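PDB 1O54: SAM-dependent O-methyltransferase, which probably catalyses S-adenosylmethionine-dependent methylation of N1 of adenine 58 in tRNA, working as a homotetramer. Local coordinates for residues S81-D84 / E85-M89; S101-I104 / A105-D109; N156-W160 / G161-R165. All coordinates share one frame; numbering follows the deposited sequence.

Contact 1: S81-D84 / E85-M89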
ATOM      1  N   SER A  81     -23.272   1.917  15.282  1.00 25.69           N
ATOM      2  CA  SER A  81     -22.579   0.622  15.316  1.00 25.40           C
ATOM      3  C   SER A  81     -21.501   0.688  16.394  1.00 24.41           C
ATOM      4  O   SER A  81     -21.152   1.755  16.903  1.00 24.95           O
ATOM      5  CB  SER A  81     -21.932   0.301  13.967  1.00 25.69           C
ATOM      6  OG  SER A  81     -20.970   1.291  13.626  1.00 25.51           O
ATOM      7  N   LEU A  82     -20.928  -0.470  16.693  1.00 23.78           N
ATOM      8  CA  LEU A  82     -19.787  -0.510  17.574  1.00 24.08           C
ATOM      9  C   LEU A  82     -18.655   0.308  16.985  1.00 23.63           C
ATOM     10  O   LEU A  82     -18.038   1.060  17.694  1.00 23.44           O
ATOM     11  CB  LEU A  82     -19.402  -1.955  17.819  1.00 25.06           C
ATOM     12  CG  LEU A  82     -18.190  -2.151  18.719  1.00 25.31           C
ATOM     13  CD1 LEU A  82     -18.399  -1.503  20.060  1.00 24.95           C
ATOM     14  CD2 LEU A  82     -17.870  -3.620  18.879  1.00 26.21           C
ATOM     15  N   ILE A  83     -18.419   0.199  15.682  1.00 24.42           N
ATOM     16  CA  ILE A  83     -17.393   1.059  15.040  1.00 25.80           C
ATOM     17  C   ILE A  83     -17.674   2.525  15.277  1.00 25.76           C
ATOM     18  O   ILE A  83     -16.784   3.312  15.703  1.00 25.66           O
ATOM     19  CB  ILE A  83     -17.300   0.786  13.531  1.00 26.51           C
ATOM     20  CG1 ILE A  83     -16.622  -0.555  13.267  1.00 28.36           C
ATOM     21  CG2 ILE A  83     -16.491   1.903  12.835  1.00 27.77           C
ATOM     22  CD1 ILE A  83     -16.587  -1.001  11.783  1.00 29.71           C
ATOM     23  N   ASP A  84     -18.929   2.929  15.060  1.00 25.43           N
ATOM     24  CA  ASP A  84     -19.297   4.316  15.342  1.00 27.38           C
ATOM     25  C   ASP A  84     -18.946   4.731  16.756  1.00 27.43           C
ATOM     26  O   ASP A  84     -18.390   5.826  16.962  1.00 27.56           O
ATOM     27  CB  ASP A  84     -20.785   4.595  15.132  1.00 27.55           C
ATOM     28  CG  ASP A  84     -21.235   4.407  13.702  1.00 30.62           C
ATOM     29  OD1 ASP A  84     -20.454   4.681  12.745  1.00 33.64           O
ATOM     30  OD2 ASP A  84     -22.388   3.992  13.442  1.00 31.49           O
ATOM     31  N   GLU A  85     -19.269   3.877  17.727  1.00 27.58           N
ATOM     32  CA  GLU A  85     -18.957   4.151  19.132  1.00 28.27           C
ATOM     33  C   GLU A  85     -17.457   4.231  19.390  1.00 29.33           C
ATOM     34  O   GLU A  85     -17.015   5.138  20.079  1.00 31.02           O
ATOM     35  CB  GLU A  85     -19.564   3.108  20.060  1.00 28.83           C
ATOM     36  CG  GLU A  85     -21.094   3.148  20.107  1.00 30.86           C
ATOM     37  CD  GLU A  85     -21.660   4.221  21.018  1.00 35.61           C
ATOM     38  OE1 GLU A  85     -20.896   4.955  21.668  1.00 38.86           O
ATOM     39  OE2 GLU A  85     -22.907   4.347  21.087  1.00 39.41           O
ATOM     40  N   ILE A  86     -16.703   3.300  18.836  1.00 29.46           N
ATOM     41  CA  ILE A  86     -15.244   3.283  18.997  1.00 31.40           C
ATOM     42  C   ILE A  86     -14.628   4.529  18.386  1.00 33.37           C
ATOM     43  O   ILE A  86     -13.777   5.179  19.012  1.00 33.87           O
ATOM     44  CB  ILE A  86     -14.686   2.020  18.405  1.00 31.42           C
ATOM     45  CG1 ILE A  86     -14.996   0.839  19.317  1.00 31.86           C
ATOM     46  CG2 ILE A  86     -13.152   2.106  18.162  1.00 31.93           C
ATOM     47  CD1 ILE A  86     -14.852  -0.457  18.656  1.00 31.52           C
ATOM     48  N   MET A  87     -15.071   4.905  17.193  1.00 34.93           N
ATOM     49  CA  MET A  87     -14.496   6.081  16.524  1.00 37.84           C
ATOM     50  C   MET A  87     -14.931   7.415  17.131  1.00 41.29           C
ATOM     51  O   MET A  87     -14.111   8.352  17.170  1.00 42.55           O
ATOM     52  CB  MET A  87     -14.810   6.082  15.031  1.00 37.48           C
ATOM     53  CG  MET A  87     -14.313   4.882  14.272  1.00 38.52           C
ATOM     54  SD  MET A  87     -12.519   4.597  14.391  1.00 39.32           S
ATOM     55  CE  MET A  87     -11.940   5.913  13.272  1.00 42.85           C
ATOM     56  N   ASN A  88     -16.177   7.511  17.603  1.00 43.82           N
ATOM     57  CA  ASN A  88     -16.750   8.780  18.150  1.00 46.68           C
ATOM     58  C   ASN A  88     -16.527   8.869  19.642  1.00 48.54           C
ATOM     59  O   ASN A  88     -17.290   9.539  20.410  1.00 48.93           O
ATOM     60  CB  ASN A  88     -18.242   8.898  17.846  1.00 47.38           C
ATOM     61  CG  ASN A  88     -18.507   9.302  16.409  1.00 49.36           C
ATOM     62  OD1 ASN A  88     -18.559  10.503  16.087  1.00 52.19           O
ATOM     63  ND2 ASN A  88     -18.666   8.311  15.535  1.00 49.21           N
ATOM     64  N   MET A  89     -15.414   8.246  20.000  1.00 49.85           N
ATOM     65  CA  MET A  89     -14.982   7.993  21.339  1.00 51.65           C
ATOM     66  C   MET A  89     -14.647   9.359  21.895  1.00 53.36           C
ATOM     67  O   MET A  89     -13.684   9.980  21.454  1.00 54.44           O
ATOM     68  CB  MET A  89     -13.750   7.089  21.216  1.00 50.95           C
ATOM     69  CG  MET A  89     -13.163   6.469  22.431  1.00 50.69           C
ATOM     70  SD  MET A  89     -14.055   5.022  23.113  1.00 47.31           S
ATOM     71  CE  MET A  89     -14.372   5.967  24.908  1.00 36.76           C
TER
HETATM   72  O   HOH W   1     -18.516   6.763  12.679  1.00 50.76           O
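Asp-84 O is gripped twice by a single residue, Asn-88, at the C-terminal end of the short helix 82-87, whose start carries a capping box. Asn-88 N and Asn-88 ND2 each lie 2.9 Å from Asp-84 O and reach it from opposite faces of its carbonyl plane. Asn-88 CG sits beside its own backbone N (chi1 -77°), which folds the amide back onto the oxygen already taken by that N-H. In the capping box Asp-84 N donates to Ser-81 OG at 3.0 Å. In return Ser-81 N gives a nearly straight bond of 2.9 Å to Asp-84 OD2. Asp-84 OD1 takes a water, which also accepts weakly from Asn-88 ND2, and forms a salt bridge with Arg-233 of the second subunit. With an alanine here in place of the asparagine, Asp-84 O would probably be left with the backbone bond alone, and the water would lose its weak second link. Glu-85 points its carboxylate elsewhere, to Arg-25. On one side of the helix, Leu-82 and Ile-86 pack on helix 125-134. Between these two, Ile-86 CD1 touches Leu-82 CG at 3.7 Å.

Contact 2: S101-I104 / A105-D109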
ATOM      1  N   SER A 101      -8.662  -4.546  14.922  1.00 26.21           N
ATOM      2  CA  SER A 101      -9.336  -5.394  15.902  1.00 26.50           C
ATOM      3  C   SER A 101     -10.147  -6.544  15.279  1.00 26.21           C
ATOM      4  O   SER A 101     -10.094  -7.661  15.768  1.00 25.03           O
ATOM      5  CB  SER A 101     -10.189  -4.553  16.871  1.00 27.47           C
ATOM      6  OG  SER A 101     -11.163  -3.848  16.181  1.00 28.26           O
ATOM      7  N   SER A 102     -10.865  -6.278  14.187  1.00 26.63           N
ATOM      8  CA  SER A 102     -11.646  -7.305  13.515  1.00 27.30           C
ATOM      9  C   SER A 102     -10.753  -8.462  13.023  1.00 26.15           C
ATOM     10  O   SER A 102     -11.040  -9.660  13.222  1.00 26.28           O
ATOM     11  CB  SER A 102     -12.437  -6.648  12.356  1.00 29.20           C
ATOM     12  OG  SER A 102     -11.607  -5.924  11.435  1.00 34.64           O
ATOM     13  N   PHE A 103      -9.658  -8.078  12.383  1.00 24.84           N
ATOM     14  CA  PHE A 103      -8.697  -9.025  11.868  1.00 24.20           C
ATOM     15  C   PHE A 103      -8.056  -9.832  13.006  1.00 23.51           C
ATOM     16  O   PHE A 103      -7.936 -11.076  12.928  1.00 22.30           O
ATOM     17  CB  PHE A 103      -7.658  -8.270  11.057  1.00 24.70           C
ATOM     18  CG  PHE A 103      -6.552  -9.147  10.518  1.00 24.84           C
ATOM     19  CD1 PHE A 103      -6.778 -10.038   9.473  1.00 26.94           C
ATOM     20  CD2 PHE A 103      -5.272  -9.035  11.029  1.00 25.35           C
ATOM     21  CE1 PHE A 103      -5.734 -10.828   8.973  1.00 30.03           C
ATOM     22  CE2 PHE A 103      -4.248  -9.779  10.524  1.00 26.67           C
ATOM     23  CZ  PHE A 103      -4.473 -10.676   9.494  1.00 26.55           C
ATOM     24  N   ILE A 104      -7.648  -9.128  14.055  1.00 22.98           N
ATOM     25  CA  ILE A 104      -7.005  -9.800  15.181  1.00 23.10           C
ATOM     26  C   ILE A 104      -7.948 -10.810  15.814  1.00 21.88           C
ATOM     27  O   ILE A 104      -7.552 -11.937  16.093  1.00 22.14           O
ATOM     28  CB  ILE A 104      -6.560  -8.780  16.206  1.00 23.23           C
ATOM     29  CG1 ILE A 104      -5.382  -7.963  15.646  1.00 23.80           C
ATOM     30  CG2 ILE A 104      -6.227  -9.466  17.503  1.00 23.85           C
ATOM     31  CD1 ILE A 104      -5.124  -6.741  16.426  1.00 24.87           C
ATOM     32  N   ALA A 105      -9.216 -10.448  15.986  1.00 22.83           N
ATOM     33  CA  ALA A 105     -10.188 -11.365  16.607  1.00 23.57           C
ATOM     34  C   ALA A 105     -10.397 -12.635  15.723  1.00 23.49           C
ATOM     35  O   ALA A 105     -10.505 -13.750  16.235  1.00 25.12           O
ATOM     36  CB  ALA A 105     -11.494 -10.649  16.899  1.00 23.84           C
ATOM     37  N   MET A 106     -10.393 -12.484  14.403  1.00 23.14           N
ATOM     38  CA  MET A 106     -10.527 -13.621  13.543  1.00 24.28           C
ATOM     39  C   MET A 106      -9.266 -14.450  13.561  1.00 23.32           C
ATOM     40  O   MET A 106      -9.347 -15.672  13.575  1.00 22.81           O
ATOM     41  CB  MET A 106     -10.900 -13.230  12.124  1.00 26.22           C
ATOM     42  CG  MET A 106     -11.415 -14.449  11.323  1.00 30.62           C
ATOM     43  SD  MET A 106     -12.030 -13.979   9.719  1.00 36.79           S
ATOM     44  CE  MET A 106     -12.489 -15.635   9.008  1.00 37.93           C
ATOM     45  N   MET A 107      -8.103 -13.803  13.547  1.00 23.03           N
ATOM     46  CA  MET A 107      -6.811 -14.550  13.587  1.00 22.69           C
ATOM     47  C   MET A 107      -6.665 -15.369  14.886  1.00 24.12           C
ATOM     48  O   MET A 107      -6.098 -16.492  14.843  1.00 23.28           O
ATOM     49  CB  MET A 107      -5.611 -13.630  13.413  1.00 22.93           C
ATOM     50  CG  MET A 107      -5.515 -13.028  12.002  1.00 22.79           C
ATOM     51  SD  MET A 107      -4.797 -14.181  10.842  1.00 26.19           S
ATOM     52  CE  MET A 107      -2.992 -13.827  11.214  1.00 30.04           C
ATOM     53  N   LEU A 108      -7.167 -14.798  15.993  1.00 23.58           N
ATOM     54  CA  LEU A 108      -7.253 -15.483  17.309  1.00 23.16           C
ATOM     55  C   LEU A 108      -8.364 -16.556  17.396  1.00 23.27           C
ATOM     56  O   LEU A 108      -8.456 -17.295  18.404  1.00 24.04           O
ATOM     57  CB  LEU A 108      -7.438 -14.462  18.426  1.00 22.65           C
ATOM     58  CG  LEU A 108      -6.258 -13.544  18.720  1.00 23.97           C
ATOM     59  CD1 LEU A 108      -6.557 -12.588  19.817  1.00 25.12           C
ATOM     60  CD2 LEU A 108      -4.986 -14.351  19.072  1.00 26.02           C
ATOM     61  N   ASP A 109      -9.153 -16.680  16.329  1.00 23.37           N
ATOM     62  CA  ASP A 109     -10.216 -17.682  16.209  1.00 23.18           C
ATOM     63  C   ASP A 109     -11.225 -17.576  17.350  1.00 23.76           C
ATOM     64  O   ASP A 109     -11.775 -18.600  17.788  1.00 25.38           O
ATOM     65  CB  ASP A 109      -9.641 -19.094  16.141  1.00 23.78           C
ATOM     66  CG  ASP A 109     -10.635 -20.104  15.574  1.00 24.11           C
ATOM     67  OD1 ASP A 109     -11.334 -19.814  14.566  1.00 25.65           O
ATOM     68  OD2 ASP A 109     -10.741 -21.224  16.093  1.00 26.40           O
TER
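Met-107 lays its CG over one face of the Phe-103 ring, one helical turn away. CG is 3.7 Å from the ring centroid and only 15° off the ring normal, so this is a CH-pi contact over the face. Met-107 SD follows more obliquely, 4.4 Å from the Phe-103 centroid, and adds a Met-aromatic contact. Met-107 CE also reaches the ring, 3.9 Å from Phe-103 CZ. The torsions of both residues make the pair fit. Phe-103 CG is anti to its backbone N (chi1 177°), which brings the ring forward along the helix. The Met-107 chain bends at both chi2 and chi3 and stays wrapped against it. Ile-104 and Leu-108 lie side by side, with Ile-104 CG2 and Leu-108 CD1 3.9 Å apart.

Regular helical bonds hold these pairs at their spacing. Met-107 N donates to Phe-103 O at 2.8 Å, and Leu-108 N to Ile-104 O at 2.9 Å. The helix then stops in a Schellman motif: Asp-109 has a positive phi, and one of the two bonds back into the last turn runs from its N to Met-106 O. Further back, Ser-102 OG hydrogen-bonds to Pro-98 O in the first turn of the same helix.

In the next layer, Phe-241 of the second subunit meets the Phe-103 ring with the planes at about 55°, and Asp-109 OD1 forms a salt bridge with Arg-132 of the second subunit. Within the chain, helix 98-107 packs beside helix 125-134, through Ser-101, Ile-104 and Ala-105, and against strands of the central sheet: Ile-104 and Leu-108 rest on strand 207-213, while Phe-103, Ile-104 and Met-107 touch strand 263-269.

Contact 3: N156-W160 / G161-R165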
ATOM      1  N   ASN A 156     -18.229   1.986  29.142  1.00 27.79           N
ATOM      2  CA  ASN A 156     -18.399   1.727  27.693  1.00 27.55           C
ATOM      3  C   ASN A 156     -19.017   0.374  27.406  1.00 27.46           C
ATOM      4  O   ASN A 156     -20.009   0.279  26.679  1.00 27.38           O
ATOM      5  CB  ASN A 156     -17.062   1.864  26.969  1.00 28.92           C
ATOM      6  CG  ASN A 156     -16.597   3.300  26.821  1.00 30.38           C
ATOM      7  OD1 ASN A 156     -17.398   4.245  26.892  1.00 31.57           O
ATOM      8  ND2 ASN A 156     -15.291   3.480  26.629  1.00 30.10           N
ATOM      9  N   LEU A 157     -18.429  -0.708  27.951  1.00 25.91           N
ATOM     10  CA  LEU A 157     -18.963  -2.043  27.746  1.00 25.92           C
ATOM     11  C   LEU A 157     -20.408  -2.174  28.207  1.00 26.44           C
ATOM     12  O   LEU A 157     -21.167  -2.898  27.612  1.00 26.30           O
ATOM     13  CB  LEU A 157     -18.081  -3.125  28.392  1.00 26.02           C
ATOM     14  CG  LEU A 157     -16.715  -3.245  27.712  1.00 25.57           C
ATOM     15  CD1 LEU A 157     -15.728  -3.919  28.670  1.00 27.19           C
ATOM     16  CD2 LEU A 157     -16.736  -4.023  26.405  1.00 26.84           C
ATOM     17  N   THR A 158     -20.779  -1.483  29.279  1.00 27.18           N
ATOM     18  CA  THR A 158     -22.169  -1.512  29.751  1.00 28.42           C
ATOM     19  C   THR A 158     -23.120  -0.856  28.712  1.00 29.87           C
ATOM     20  O   THR A 158     -24.141  -1.448  28.307  1.00 29.90           O
ATOM     21  CB  THR A 158     -22.255  -0.827  31.126  1.00 29.22           C
ATOM     22  OG1 THR A 158     -21.490  -1.584  32.089  1.00 27.44           O
ATOM     23  CG2 THR A 158     -23.670  -0.830  31.645  1.00 31.28           C
ATOM     24  N   LYS A 159     -22.739   0.334  28.267  1.00 31.28           N
ATOM     25  CA  LYS A 159     -23.467   1.084  27.239  1.00 33.03           C
ATOM     26  C   LYS A 159     -23.589   0.254  25.955  1.00 32.82           C
ATOM     27  O   LYS A 159     -24.601   0.334  25.274  1.00 33.35           O
ATOM     28  CB  LYS A 159     -22.763   2.409  26.912  1.00 33.33           C
ATOM     29  CG  LYS A 159     -22.757   3.472  27.995  1.00 38.18           C
ATOM     30  CD  LYS A 159     -21.925   4.693  27.543  1.00 42.57           C
ATOM     31  CE  LYS A 159     -21.849   5.797  28.620  1.00 45.36           C
ATOM     32  NZ  LYS A 159     -20.879   6.890  28.259  1.00 46.41           N
ATOM     33  N   TRP A 160     -22.567  -0.559  25.645  1.00 31.45           N
ATOM     34  CA  TRP A 160     -22.509  -1.283  24.384  1.00 31.18           C
ATOM     35  C   TRP A 160     -23.125  -2.675  24.484  1.00 31.47           C
ATOM     36  O   TRP A 160     -23.069  -3.439  23.516  1.00 32.65           O
ATOM     37  CB  TRP A 160     -21.068  -1.376  23.837  1.00 30.56           C
ATOM     38  CG  TRP A 160     -20.401  -0.068  23.613  1.00 28.80           C
ATOM     39  CD1 TRP A 160     -21.004   1.165  23.441  1.00 28.77           C
ATOM     40  CD2 TRP A 160     -18.998   0.171  23.567  1.00 27.70           C
ATOM     41  NE1 TRP A 160     -20.054   2.144  23.301  1.00 28.59           N
ATOM     42  CE2 TRP A 160     -18.806   1.561  23.377  1.00 28.87           C
ATOM     43  CE3 TRP A 160     -17.859  -0.651  23.692  1.00 27.55           C
ATOM     44  CZ2 TRP A 160     -17.543   2.146  23.293  1.00 26.89           C
ATOM     45  CZ3 TRP A 160     -16.595  -0.061  23.611  1.00 25.38           C
ATOM     46  CH2 TRP A 160     -16.450   1.315  23.406  1.00 28.71           C
ATOM     47  N   GLY A 161     -23.697  -3.001  25.651  1.00 31.49           N
ATOM     48  CA  GLY A 161     -24.438  -4.251  25.853  1.00 31.64           C
ATOM     49  C   GLY A 161     -23.581  -5.495  25.982  1.00 30.85           C
ATOM     50  O   GLY A 161     -24.032  -6.620  25.714  1.00 31.86           O
ATOM     51  N   LEU A 162     -22.350  -5.294  26.416  1.00 29.37           N
ATOM     52  CA  LEU A 162     -21.358  -6.369  26.449  1.00 28.14           C
ATOM     53  C   LEU A 162     -20.742  -6.659  27.827  1.00 27.45           C
ATOM     54  O   LEU A 162     -19.989  -7.627  27.994  1.00 26.94           O
ATOM     55  CB  LEU A 162     -20.265  -6.013  25.461  1.00 28.24           C
ATOM     56  CG  LEU A 162     -20.739  -6.008  23.995  1.00 27.46           C
ATOM     57  CD1 LEU A 162     -19.695  -5.265  23.148  1.00 27.77           C
ATOM     58  CD2 LEU A 162     -20.979  -7.416  23.500  1.00 28.20           C
ATOM     59  N   ILE A 163     -21.087  -5.882  28.839  1.00 26.77           N
ATOM     60  CA  ILE A 163     -20.434  -6.055  30.157  1.00 26.78           C
ATOM     61  C   ILE A 163     -20.623  -7.421  30.812  1.00 26.41           C
ATOM     62  O   ILE A 163     -19.737  -7.897  31.528  1.00 26.77           O
ATOM     63  CB  ILE A 163     -20.845  -4.918  31.107  1.00 27.03           C
ATOM     64  CG1 ILE A 163     -19.961  -4.916  32.359  1.00 25.58           C
ATOM     65  CG2 ILE A 163     -22.318  -5.042  31.501  1.00 27.69           C
ATOM     66  CD1 ILE A 163     -18.520  -4.675  32.085  1.00 26.87           C
ATOM     67  N   GLU A 164     -21.759  -8.077  30.575  1.00 26.04           N
ATOM     68  CA  GLU A 164     -21.997  -9.410  31.106  1.00 27.21           C
ATOM     69  C   GLU A 164     -20.978 -10.437  30.617  1.00 26.06           C
ATOM     70  O   GLU A 164     -20.813 -11.486  31.236  1.00 26.75           O
ATOM     71  CB  GLU A 164     -23.400  -9.900  30.754  1.00 29.33           C
ATOM     72  CG  GLU A 164     -24.514  -9.110  31.409  1.00 34.13           C
ATOM     73  CD  GLU A 164     -24.821  -7.783  30.748  1.00 41.76           C
ATOM     74  OE1 GLU A 164     -24.316  -7.510  29.617  1.00 46.78           O
ATOM     75  OE2 GLU A 164     -25.601  -7.005  31.384  1.00 48.16           O
ATOM     76  N   ARG A 165     -20.283 -10.126  29.520  1.00 25.01           N
ATOM     77  CA  ARG A 165     -19.312 -11.049  28.932  1.00 24.16           C
ATOM     78  C   ARG A 165     -17.867 -10.754  29.317  1.00 23.94           C
ATOM     79  O   ARG A 165     -16.960 -11.485  28.906  1.00 24.07           O
ATOM     80  CB  ARG A 165     -19.421 -11.007  27.408  1.00 23.74           C
ATOM     81  CG  ARG A 165     -20.789 -11.332  26.856  1.00 24.02           C
ATOM     82  CD  ARG A 165     -20.817 -11.268  25.374  1.00 24.75           C
ATOM     83  NE  ARG A 165     -22.137 -11.621  24.854  1.00 27.04           N
ATOM     84  CZ  ARG A 165     -22.371 -11.929  23.587  1.00 27.11           C
ATOM     85  NH1 ARG A 165     -21.382 -11.909  22.697  1.00 24.59           N
ATOM     86  NH2 ARG A 165     -23.600 -12.267  23.229  1.00 25.97           N
TER
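Leu-157 O accepts from Leu-162 N at 2.9 Å, and this bond closes the end of helix 147-159. Gly-161 N makes a second bond, 3.1 Å to Thr-158 O, but it comes from above the carbonyl plane, 66° out of it. With the positive phi of Gly-161 (75°), the two bonds form a Schellman motif. Such a phi favours glycine.

The buried, well-filled part lies on the inner side of this turn, where Leu-157 and Leu-162 are both shut away from solvent. The side chains of these two leucines cross at about a right angle, and Leu-157 CD2 meets Leu-162 CB at 4.2 Å. Leu-157 CB is also met by Ile-163 CD1, at 4.0 Å. Trp-160 lies back along the helix, with Asn-156 O over one face of its indole, 3.1 Å above the plane and offset toward the rim.

The outer side faces solvent. Thr-158, Lys-159 and Gly-161 are exposed. Here the side chains of Thr-158 and Ile-163 run alongside each other, and Thr-158 OG1 comes within 3.5 Å of Ile-163 CB. That contact is van der Waals packing; the hydroxyl's hydrogen bond goes to Glu-154 O, a turn earlier.

The turn joins helix 147-159 to strand 166-169, as one helix-to-strand step of the Rossmann-like methyltransferase fold. Leu-157, Trp-160 and Leu-162 all pack on Ala-128 of helix 125-134, while Leu-157 touches Val-166 and Ile-163 touches Ile-168, both on the following strand. Arg-165 pairs through its backbone with Val-140 of the neighbouring strand 139-143.

The three contacts follow one another along the chain. Each is local and spans adjoining residues, so none closes a long loop, and none nests or crosses. Contact 1 comes soon after strand 74-78 of the N-terminal antiparallel sheet. Contact 2 takes in most of the next helix, 98-107, and its C-terminal end, ahead of strand 115-119. Contact 3 turns helix 147-159 into strand 166-169. Contacts 1 and 3 touch: Leu-82 packs on Trp-160, and Met-89 on Asn-156. Helix 125-134 is their shared neighbour, and contact 2 packs on it too. Contacts 1 and 2 do not touch within the chain, yet meet between subunits, where Ile-83 packs on Met-107 of the second subunit.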